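Local structure of T9SS C-terminal target domain-containing protein (Bacteroides cellulosilyticus, 5JVK) at residues A[68-73]-A[90-95]; A[377-382]-A[397-402]; A[277-282]-A[326-331]. The protein probably hydrolyses O-glycosidic bonds in carbohydrates, as a family 39 glycoside hydrolase of a gut symbiont. All coordinates share one frame; numbering follows the deposited sequence.

Contact 1. Residues A[68-73]-A[90-95]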
loop_
_atom_site.group_PDB
_atom_site.type_symbol
_atom_site.label_atom_id
_atom_site.label_comp_id
_atom_site.label_asym_id
_atom_site.label_seq_id
_atom_site.Cartn_x
_atom_site.Cartn_y
_atom_site.Cartn_z
ATOM N N LEU A 68 -17.903 -1.179 -14.038
ATOM C CA LEU A 68 -16.919 -1.423 -12.980
ATOM C C LEU A 68 -17.564 -1.324 -11.597
ATOM O O LEU A 68 -18.600 -0.667 -11.419
ATOM C CB LEU A 68 -15.760 -0.420 -13.068
ATOM C CG LEU A 68 -14.902 -0.420 -14.333
ATOM C CD1 LEU A 68 -13.836 0.657 -14.241
ATOM C CD2 LEU A 68 -14.269 -1.785 -14.558
ATOM N N GLY A 69 -16.943 -1.985 -10.624
ATOM C CA GLY A 69 -17.392 -1.904 -9.249
ATOM C C GLY A 69 -16.847 -2.974 -8.331
ATOM O O GLY A 69 -16.225 -3.938 -8.772
ATOM N N TYR A 70 -17.077 -2.757 -7.041
ATOM C CA TYR A 70 -16.871 -3.733 -5.985
ATOM C C TYR A 70 -18.209 -4.433 -5.783
ATOM O O TYR A 70 -19.199 -3.784 -5.427
ATOM C CB TYR A 70 -16.446 -3.024 -4.694
ATOM C CG TYR A 70 -16.103 -3.957 -3.558
ATOM C CD1 TYR A 70 -14.910 -4.677 -3.566
ATOM C CD2 TYR A 70 -16.965 -4.117 -2.471
ATOM C CE1 TYR A 70 -14.582 -5.534 -2.529
ATOM C CE2 TYR A 70 -16.646 -4.977 -1.427
ATOM C CZ TYR A 70 -15.454 -5.680 -1.463
ATOM O OH TYR A 70 -15.128 -6.530 -0.445
ATOM N N TYR A 71 -18.237 -5.746 -6.017
ATOM C CA TYR A 71 -19.477 -6.523 -5.995
ATOM C C TYR A 71 -19.493 -7.539 -4.863
ATOM O O TYR A 71 -18.448 -8.065 -4.481
ATOM C CB TYR A 71 -19.669 -7.255 -7.328
ATOM C CG TYR A 71 -19.935 -6.336 -8.494
ATOM C CD1 TYR A 71 -21.240 -6.072 -8.915
ATOM C CD2 TYR A 71 -18.887 -5.723 -9.178
ATOM C CE1 TYR A 71 -21.491 -5.228 -9.985
ATOM C CE2 TYR A 71 -19.129 -4.872 -10.249
ATOM C CZ TYR A 71 -20.434 -4.628 -10.647
ATOM O OH TYR A 71 -20.682 -3.789 -11.702
ATOM N N THR A 72 -20.687 -7.794 -4.331
ATOM C CA THR A 72 -20.943 -8.955 -3.484
ATOM C C THR A 72 -21.465 -10.065 -4.398
ATOM O O THR A 72 -22.412 -9.851 -5.160
ATOM C CB THR A 72 -21.987 -8.650 -2.389
ATOM O OG1 THR A 72 -21.565 -7.519 -1.618
ATOM C CG2 THR A 72 -22.167 -9.844 -1.456
ATOM N N LEU A 73 -20.832 -11.234 -4.325
ATOM C CA LEU A 73 -21.208 -12.403 -5.119
ATOM C C LEU A 73 -22.024 -13.365 -4.255
ATOM O O LEU A 73 -21.472 -14.011 -3.363
ATOM C CB LEU A 73 -19.952 -13.101 -5.655
ATOM C CG LEU A 73 -20.101 -14.429 -6.406
ATOM C CD1 LEU A 73 -21.039 -14.320 -7.600
ATOM C CD2 LEU A 73 -18.731 -14.913 -6.848
ATOM N N ASN A 90 -16.851 -11.575 -2.044
ATOM C CA ASN A 90 -16.787 -10.333 -2.811
ATOM C C ASN A 90 -15.984 -10.532 -4.096
ATOM O O ASN A 90 -15.154 -11.442 -4.190
ATOM C CB ASN A 90 -16.194 -9.211 -1.960
ATOM C CG ASN A 90 -17.107 -8.813 -0.815
ATOM O OD1 ASN A 90 -16.846 -9.139 0.342
ATOM N ND2 ASN A 90 -18.192 -8.114 -1.135
ATOM N N TYR A 91 -16.262 -9.678 -5.079
ATOM C CA TYR A 91 -15.635 -9.741 -6.396
ATOM C C TYR A 91 -15.378 -8.322 -6.904
ATOM O O TYR A 91 -16.307 -7.524 -7.035
ATOM C CB TYR A 91 -16.538 -10.508 -7.365
ATOM C CG TYR A 91 -15.857 -10.928 -8.648
ATOM C CD1 TYR A 91 -15.027 -12.049 -8.684
ATOM C CD2 TYR A 91 -16.046 -10.210 -9.829
ATOM C CE1 TYR A 91 -14.399 -12.439 -9.858
ATOM C CE2 TYR A 91 -15.422 -10.591 -11.009
ATOM C CZ TYR A 91 -14.600 -11.705 -11.020
ATOM O OH TYR A 91 -13.982 -12.084 -12.188
ATOM N N ALA A 92 -14.112 -8.019 -7.179
ATOM C CA ALA A 92 -13.691 -6.677 -7.572
ATOM C C ALA A 92 -13.509 -6.601 -9.086
ATOM O O ALA A 92 -12.623 -7.253 -9.639
ATOM C CB ALA A 92 -12.396 -6.309 -6.860
ATOM N N VAL A 93 -14.361 -5.815 -9.748
ATOM C CA VAL A 93 -14.207 -5.499 -11.168
ATOM C C VAL A 93 -13.544 -4.119 -11.273
ATOM O O VAL A 93 -14.216 -3.085 -11.199
ATOM C CB VAL A 93 -15.562 -5.537 -11.914
ATOM C CG1 VAL A 93 -15.365 -5.260 -13.400
ATOM C CG2 VAL A 93 -16.236 -6.888 -11.702
ATOM N N VAL A 94 -12.221 -4.124 -11.446
ATOM C CA VAL A 94 -11.392 -2.908 -11.354
ATOM C C VAL A 94 -11.014 -2.371 -12.736
ATOM O O VAL A 94 -11.061 -3.120 -13.715
ATOM C CB VAL A 94 -10.103 -3.154 -10.520
ATOM C CG1 VAL A 94 -10.452 -3.738 -9.159
ATOM C CG2 VAL A 94 -9.097 -4.037 -11.257
ATOM N N PRO A 95 -10.639 -1.074 -12.824
ATOM C CA PRO A 95 -10.166 -0.552 -14.108
ATOM C C PRO A 95 -8.808 -1.129 -14.488
ATOM O O PRO A 95 -7.988 -1.394 -13.615
ATOM C CB PRO A 95 -10.060 0.958 -13.864
ATOM C CG PRO A 95 -9.886 1.093 -12.396
ATOM C CD PRO A 95 -10.697 -0.015 -11.798
HETATM O O HOH W 1 -19.895 -6.786 0.767
#

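Contact 2. Residues A[377-382]-A[397-402]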
loop_
_atom_site.group_PDB
_atom_site.type_symbol
_atom_site.label_atom_id
_atom_site.label_comp_id
_atom_site.label_asym_id
_atom_site.label_seq_id
_atom_site.Cartn_x
_atom_site.Cartn_y
_atom_site.Cartn_z
ATOM N N ASP A 377 -1.350 -3.785 5.270
ATOM C CA ASP A 377 -0.562 -4.684 4.410
ATOM C C ASP A 377 -1.487 -5.281 3.344
ATOM O O ASP A 377 -2.667 -4.919 3.278
ATOM C CB ASP A 377 0.167 -5.759 5.243
ATOM C CG ASP A 377 -0.772 -6.630 6.079
ATOM O OD1 ASP A 377 -2.006 -6.422 6.082
ATOM O OD2 ASP A 377 -0.251 -7.540 6.753
ATOM N N PHE A 378 -0.958 -6.167 2.500
ATOM C CA PHE A 378 -1.716 -6.654 1.347
ATOM C C PHE A 378 -2.858 -7.588 1.727
ATOM O O PHE A 378 -3.990 -7.391 1.284
ATOM C CB PHE A 378 -0.807 -7.345 0.332
ATOM C CG PHE A 378 -1.507 -7.681 -0.951
ATOM C CD1 PHE A 378 -1.719 -9.004 -1.324
ATOM C CD2 PHE A 378 -2.005 -6.665 -1.765
ATOM C CE1 PHE A 378 -2.383 -9.303 -2.501
ATOM C CE2 PHE A 378 -2.675 -6.961 -2.940
ATOM C CZ PHE A 378 -2.863 -8.282 -3.308
ATOM N N GLN A 379 -2.554 -8.590 2.546
ATOM C CA GLN A 379 -3.528 -9.608 2.933
ATOM C C GLN A 379 -3.703 -9.631 4.446
ATOM O O GLN A 379 -2.741 -9.434 5.183
ATOM C CB GLN A 379 -3.082 -10.986 2.427
ATOM C CG GLN A 379 -4.092 -12.093 2.699
ATOM C CD GLN A 379 -3.884 -13.326 1.840
ATOM O OE1 GLN A 379 -2.762 -13.655 1.458
ATOM N NE2 GLN A 379 -4.974 -14.023 1.538
ATOM N N ASN A 380 -4.939 -9.865 4.893
ATOM C CA ASN A 380 -5.236 -10.085 6.312
ATOM C C ASN A 380 -4.378 -11.223 6.861
ATOM O O ASN A 380 -4.375 -12.320 6.306
ATOM C CB ASN A 380 -6.723 -10.429 6.522
ATOM C CG ASN A 380 -7.630 -9.208 6.506
ATOM O OD1 ASN A 380 -7.174 -8.064 6.461
ATOM N ND2 ASN A 380 -8.935 -9.452 6.556
ATOM N N ASP A 381 -3.663 -10.954 7.951
ATOM C CA ASP A 381 -2.765 -11.944 8.559
ATOM C C ASP A 381 -3.498 -13.066 9.302
ATOM O O ASP A 381 -2.868 -14.058 9.667
ATOM C CB ASP A 381 -1.787 -11.260 9.516
ATOM C CG ASP A 381 -0.854 -10.298 8.809
ATOM O OD1 ASP A 381 0.179 -10.750 8.277
ATOM O OD2 ASP A 381 -1.148 -9.087 8.796
ATOM N N GLY A 382 -4.801 -12.900 9.549
ATOM C CA GLY A 382 -5.632 -13.950 10.150
ATOM C C GLY A 382 -7.124 -13.675 10.029
ATOM O O GLY A 382 -7.544 -12.841 9.221
ATOM N N SER A 397 -8.063 -13.422 4.338
ATOM C CA SER A 397 -7.235 -14.641 4.367
ATOM C C SER A 397 -7.565 -15.631 3.237
ATOM O O SER A 397 -6.673 -16.319 2.740
ATOM C CB SER A 397 -7.356 -15.344 5.722
ATOM O OG SER A 397 -8.663 -15.852 5.909
ATOM N N ASP A 398 -8.834 -15.676 2.822
ATOM C CA ASP A 398 -9.274 -16.519 1.694
ATOM C C ASP A 398 -9.125 -15.854 0.307
ATOM O O ASP A 398 -9.753 -16.295 -0.661
ATOM C CB ASP A 398 -10.724 -17.006 1.914
ATOM C CG ASP A 398 -11.745 -15.870 1.964
ATOM O OD1 ASP A 398 -12.911 -16.145 2.314
ATOM O OD2 ASP A 398 -11.397 -14.708 1.673
ATOM N N PHE A 399 -8.311 -14.795 0.226
ATOM C CA PHE A 399 -8.065 -14.018 -1.003
ATOM C C PHE A 399 -9.295 -13.270 -1.557
ATOM O O PHE A 399 -9.289 -12.820 -2.702
ATOM C CB PHE A 399 -7.375 -14.886 -2.072
ATOM C CG PHE A 399 -6.022 -15.398 -1.651
ATOM C CD1 PHE A 399 -4.866 -14.690 -1.971
ATOM C CD2 PHE A 399 -5.902 -16.579 -0.921
ATOM C CE1 PHE A 399 -3.615 -15.156 -1.576
ATOM C CE2 PHE A 399 -4.653 -17.048 -0.523
ATOM C CZ PHE A 399 -3.509 -16.335 -0.851
ATOM N N SER A 400 -10.322 -13.094 -0.724
ATOM C CA SER A 400 -11.502 -12.317 -1.089
ATOM C C SER A 400 -11.156 -10.836 -0.919
ATOM O O SER A 400 -10.639 -10.454 0.131
ATOM C CB SER A 400 -12.679 -12.685 -0.183
ATOM O OG SER A 400 -13.850 -11.987 -0.548
ATOM N N PRO A 401 -11.429 -9.999 -1.941
ATOM C CA PRO A 401 -11.087 -8.578 -1.831
ATOM C C PRO A 401 -12.015 -7.814 -0.889
ATOM O O PRO A 401 -13.229 -8.041 -0.895
ATOM C CB PRO A 401 -11.237 -8.068 -3.268
ATOM C CG PRO A 401 -12.278 -8.949 -3.861
ATOM C CD PRO A 401 -12.075 -10.302 -3.233
ATOM N N LYS A 402 -11.426 -6.942 -0.073
ATOM C CA LYS A 402 -12.172 -5.987 0.743
ATOM C C LYS A 402 -12.346 -4.708 -0.088
ATOM O O LYS A 402 -11.683 -4.563 -1.122
ATOM C CB LYS A 402 -11.414 -5.704 2.042
ATOM C CG LYS A 402 -11.265 -6.924 2.947
ATOM C CD LYS A 402 -10.137 -6.758 3.952
ATOM C CE LYS A 402 -10.407 -5.618 4.918
ATOM N NZ LYS A 402 -9.368 -5.517 5.977
HETATM O O HOH W 2 -9.264 -12.451 6.781
#

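Contact 3. Residues A[277-282]-A[326-331]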
loop_
_atom_site.group_PDB
_atom_site.type_symbol
_atom_site.label_atom_id
_atom_site.label_comp_id
_atom_site.label_asym_id
_atom_site.label_seq_id
_atom_site.Cartn_x
_atom_site.Cartn_y
_atom_site.Cartn_z
ATOM N N GLY A 277 26.064 14.453 13.657
ATOM C CA GLY A 277 26.902 14.394 12.452
ATOM C C GLY A 277 26.821 13.108 11.640
ATOM O O GLY A 277 27.786 12.747 10.960
ATOM N N GLY A 278 25.675 12.428 11.690
ATOM C CA GLY A 278 25.495 11.125 11.032
ATOM C C GLY A 278 24.847 11.135 9.652
ATOM O O GLY A 278 24.584 10.070 9.096
ATOM N N VAL A 279 24.603 12.325 9.096
ATOM C CA VAL A 279 23.885 12.482 7.817
ATOM C C VAL A 279 24.444 11.657 6.642
ATOM O O VAL A 279 23.667 11.138 5.832
ATOM C CB VAL A 279 23.776 13.981 7.407
ATOM C CG1 VAL A 279 25.134 14.576 7.041
ATOM C CG2 VAL A 279 22.781 14.169 6.267
ATOM N N ASP A 280 25.771 11.530 6.563
ATOM C CA ASP A 280 26.437 10.844 5.437
ATOM C C ASP A 280 26.286 9.326 5.420
ATOM O O ASP A 280 26.494 8.705 4.376
ATOM C CB ASP A 280 27.936 11.173 5.399
ATOM C CG ASP A 280 28.213 12.609 5.024
ATOM O OD1 ASP A 280 27.632 13.099 4.032
ATOM O OD2 ASP A 280 29.027 13.251 5.716
ATOM N N PHE A 281 25.926 8.727 6.555
ATOM C CA PHE A 281 25.866 7.264 6.674
ATOM C C PHE A 281 24.528 6.641 6.244
ATOM O O PHE A 281 24.265 5.469 6.537
ATOM C CB PHE A 281 26.266 6.851 8.097
ATOM C CG PHE A 281 27.653 7.300 8.471
ATOM C CD1 PHE A 281 28.768 6.565 8.070
ATOM C CD2 PHE A 281 27.852 8.480 9.180
ATOM C CE1 PHE A 281 30.053 6.986 8.391
ATOM C CE2 PHE A 281 29.135 8.907 9.503
ATOM C CZ PHE A 281 30.236 8.159 9.110
ATOM N N GLN A 282 23.687 7.425 5.559
ATOM C CA GLN A 282 22.499 6.912 4.867
ATOM C C GLN A 282 22.313 7.583 3.509
ATOM O O GLN A 282 22.851 8.664 3.249
ATOM C CB GLN A 282 21.220 7.163 5.673
ATOM C CG GLN A 282 21.336 7.019 7.178
ATOM C CD GLN A 282 21.280 8.333 7.925
ATOM O OE1 GLN A 282 21.927 9.313 7.552
ATOM N NE2 GLN A 282 20.505 8.357 8.999
ATOM N N ASN A 326 19.024 19.956 5.634
ATOM C CA ASN A 326 20.111 19.193 6.257
ATOM C C ASN A 326 20.670 18.173 5.270
ATOM O O ASN A 326 20.512 16.962 5.443
ATOM C CB ASN A 326 19.627 18.508 7.540
ATOM C CG ASN A 326 19.140 19.499 8.583
ATOM O OD1 ASN A 326 19.857 19.816 9.533
ATOM N ND2 ASN A 326 17.920 20.000 8.408
ATOM N N LEU A 327 21.347 18.685 4.246
ATOM C CA LEU A 327 21.906 17.855 3.179
ATOM C C LEU A 327 23.117 17.049 3.651
ATOM O O LEU A 327 23.688 17.316 4.708
ATOM C CB LEU A 327 22.310 18.725 1.987
ATOM C CG LEU A 327 21.217 19.553 1.305
ATOM C CD1 LEU A 327 21.837 20.506 0.293
ATOM C CD2 LEU A 327 20.184 18.661 0.633
ATOM N N ARG A 328 23.499 16.062 2.848
ATOM C CA ARG A 328 24.725 15.290 3.072
ATOM C C ARG A 328 25.952 16.122 2.678
ATOM O O ARG A 328 25.812 17.206 2.096
ATOM C CB ARG A 328 24.704 13.997 2.251
ATOM C CG ARG A 328 23.576 13.036 2.594
ATOM C CD ARG A 328 23.578 11.848 1.650
ATOM N NE ARG A 328 24.630 10.890 2.004
ATOM C CZ ARG A 328 25.454 10.273 1.153
ATOM N NH1 ARG A 328 25.408 10.490 -0.164
ATOM N NH2 ARG A 328 26.358 9.423 1.633
ATOM N N SER A 329 27.147 15.604 2.979
ATOM C CA SER A 329 28.414 16.257 2.603
ATOM C C SER A 329 28.544 16.434 1.090
ATOM O O SER A 329 28.937 17.503 0.618
ATOM C CB SER A 329 29.610 15.467 3.134
ATOM O OG SER A 329 29.616 15.459 4.548
ATOM N N ASP A 330 28.175 15.393 0.340
ATOM C CA ASP A 330 28.101 15.465 -1.132
ATOM C C ASP A 330 26.863 16.218 -1.678
ATOM O O ASP A 330 26.590 16.166 -2.880
ATOM C CB ASP A 330 28.219 14.054 -1.757
ATOM C CG ASP A 330 27.040 13.130 -1.427
ATOM O OD1 ASP A 330 26.073 13.553 -0.756
ATOM O OD2 ASP A 330 27.091 11.955 -1.845
ATOM N N LYS A 331 26.120 16.888 -0.789
ATOM C CA LYS A 331 24.939 17.703 -1.105
ATOM C C LYS A 331 23.715 16.935 -1.643
ATOM O O LYS A 331 22.737 17.556 -2.069
ATOM C CB LYS A 331 25.310 18.871 -2.035
ATOM C CG LYS A 331 26.345 19.840 -1.468
ATOM C CD LYS A 331 25.765 20.681 -0.336
ATOM C CE LYS A 331 26.635 21.881 0.009
ATOM N NZ LYS A 331 27.827 21.498 0.814
#

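Contact 1. Residues A[68-73]-A[90-95]
Tyr70 and Asn90 pack across the antiparallel beta hairpin of strands 69-78 and 83-94, at one end of the contact. From Gly69 to Tyr71 the backbone is held tightly to 91-93. Gly69 N meets Val93 O at 3.0 Å and Tyr71 N meets Tyr91 O at 2.8 Å, each in a hydrogen-bonded pair. Tyr71 CE2 lies 3.8 Å from Val93 CG2 on one face. Leu68 CD1 lies 3.8 Å from Pro95 CB, the two side chains crossing at about a right angle. On the other face, Tyr70 CG is trans to the backbone N (chi1 -176°), swinging the ring to the Asn90 amide. Their planes are 22° apart, and Tyr70 CZ is 3.6 Å from Asn90 CG. The Tyr70 hydroxyl hydrogen-bonds Pro401 O, just before helix 403-415. A leucine in its place would probably leave Pro401 O without this partner and the Asn90 amide without its flat neighbour. At the wetter end, one water joins Thr72 OG1 (3.0 Å) to Asn90 ND2 (2.9 Å), and that nitrogen gives only a weak bond to Tyr71 O. Strand 37-44 flanks 69-73 in the sheet, helix 403-415 covers the Tyr70 and Ala92 face, and strand 23-30 packs against Tyr91 and Val93.

Contact 2. Residues A[377-382]-A[397-402]
The loop after the last strand of the (beta/alpha)8 barrel folds back on itself here, bringing Gln379 and Asn380 against Ser397, Phe399 and Lys402. Gln379 is stretched out from the backbone (chi1 -176°, chain extended beyond CG), which carries its amide across to Phe399. Its NE2 sits over the centre of one face of the Phe399 ring, 3.3 Å above the plane, and hydrogen-bonds Arg396 O. The amide is steeply tilted, 66° from the ring plane, and Gln379 OE1 lies 3.5 Å from Phe399 CE1. Asn380 and Lys402 approach from opposite directions. Lys402 NZ gives Asn380 OD1 a weak bond of 3.4 Å. Gly393 N is a further donor to that oxygen, and the ammonium also bonds Ser345 OG and Gly393 O. One water ties the two arms: it accepts from Asn380 ND2 (3.0 Å) and Ser397 N (2.9 Å), and donates to Gly382 O (3.0 Å). An Asx turn shapes the return arm, with Ser400 N bonded to Asp398 OD2 at 3.1 Å. Helix 118-127 packs against Phe399 and sends Lys120 to its ring in a cation-pi contact, while Lys402 lies against helix 350-366 and leads into helix 403-415.

Contact 3. Residues A[277-282]-A[326-331]
The guanidinium of Arg328 meets the 277-282 backbone with its edge. Asp280 O and Val279 O lie at that edge, near the plane, while Gln282 O comes in obliquely. Arg328 NH2 donates to Asp280 O at 2.8 Å. The bond is almost straight, 172° at the hydrogen, and the oxygen is only 4° out of the guanidinium plane. A bend at chi3 (77°) turns the end of the arginine back to this carbonyl. The other terminal nitrogen, Arg328 NH1, forms a salt bridge of 2.8 Å with Asp330 OD2. The group is thus held from two sides, which should fix its rotation. The second flat group is the Asp280 carboxylate. Ser329 takes both of its oxygens, each on the syn lone pair. Ser329 N donates to Asp280 OD1 at 2.8 Å, and Ser329 OG donates to Asp280 OD2 at 2.6 Å. Asp280 OD1 also lies 4.2 Å from Arg328 NE but well out of the guanidinium plane, so charge alone can act there. Val279 CG2 packs on Arg328 CG at 3.9 Å and lies against the carbonyl oxygens of Asn326 and Leu327. Outside the segments, Leu334 packs on Val279 and on Arg328. The 326-331 side carries a type I beta turn from Arg328 to Lys331. On the other side, Gly277 is the C-prime residue of a Schellman motif ending helix 270-275. Both segments are helix-to-strand loops, leading into adjacent barrel strands 284-287 and 335-341. Such loops lie at the N-terminal end of the strands in a (beta/alpha)8 barrel, the end away from the usual active site.

In the fold
From the N terminus, contact 1 comes first and closes the hairpin of strands 69-78 and 83-94 in the N-terminal beta domain. The chain then enters the barrel. Contact 3 closes a longer loop that holds strand 284-287 and helix 312-325. Contact 2 follows, within the loop between strand 373-375 and helix 403-415. The three are in series; none nests in or crosses another. Contacts 1 and 2 nevertheless meet in space, their centres about 15 Å apart. A probable hydrogen bond of 2.5 Å from Tyr70 OH to Pro401 O joins the beta domain to the barrel. Contact 3 lies across the chain's centre from both, its own centre about 40 Å from that of contact 2.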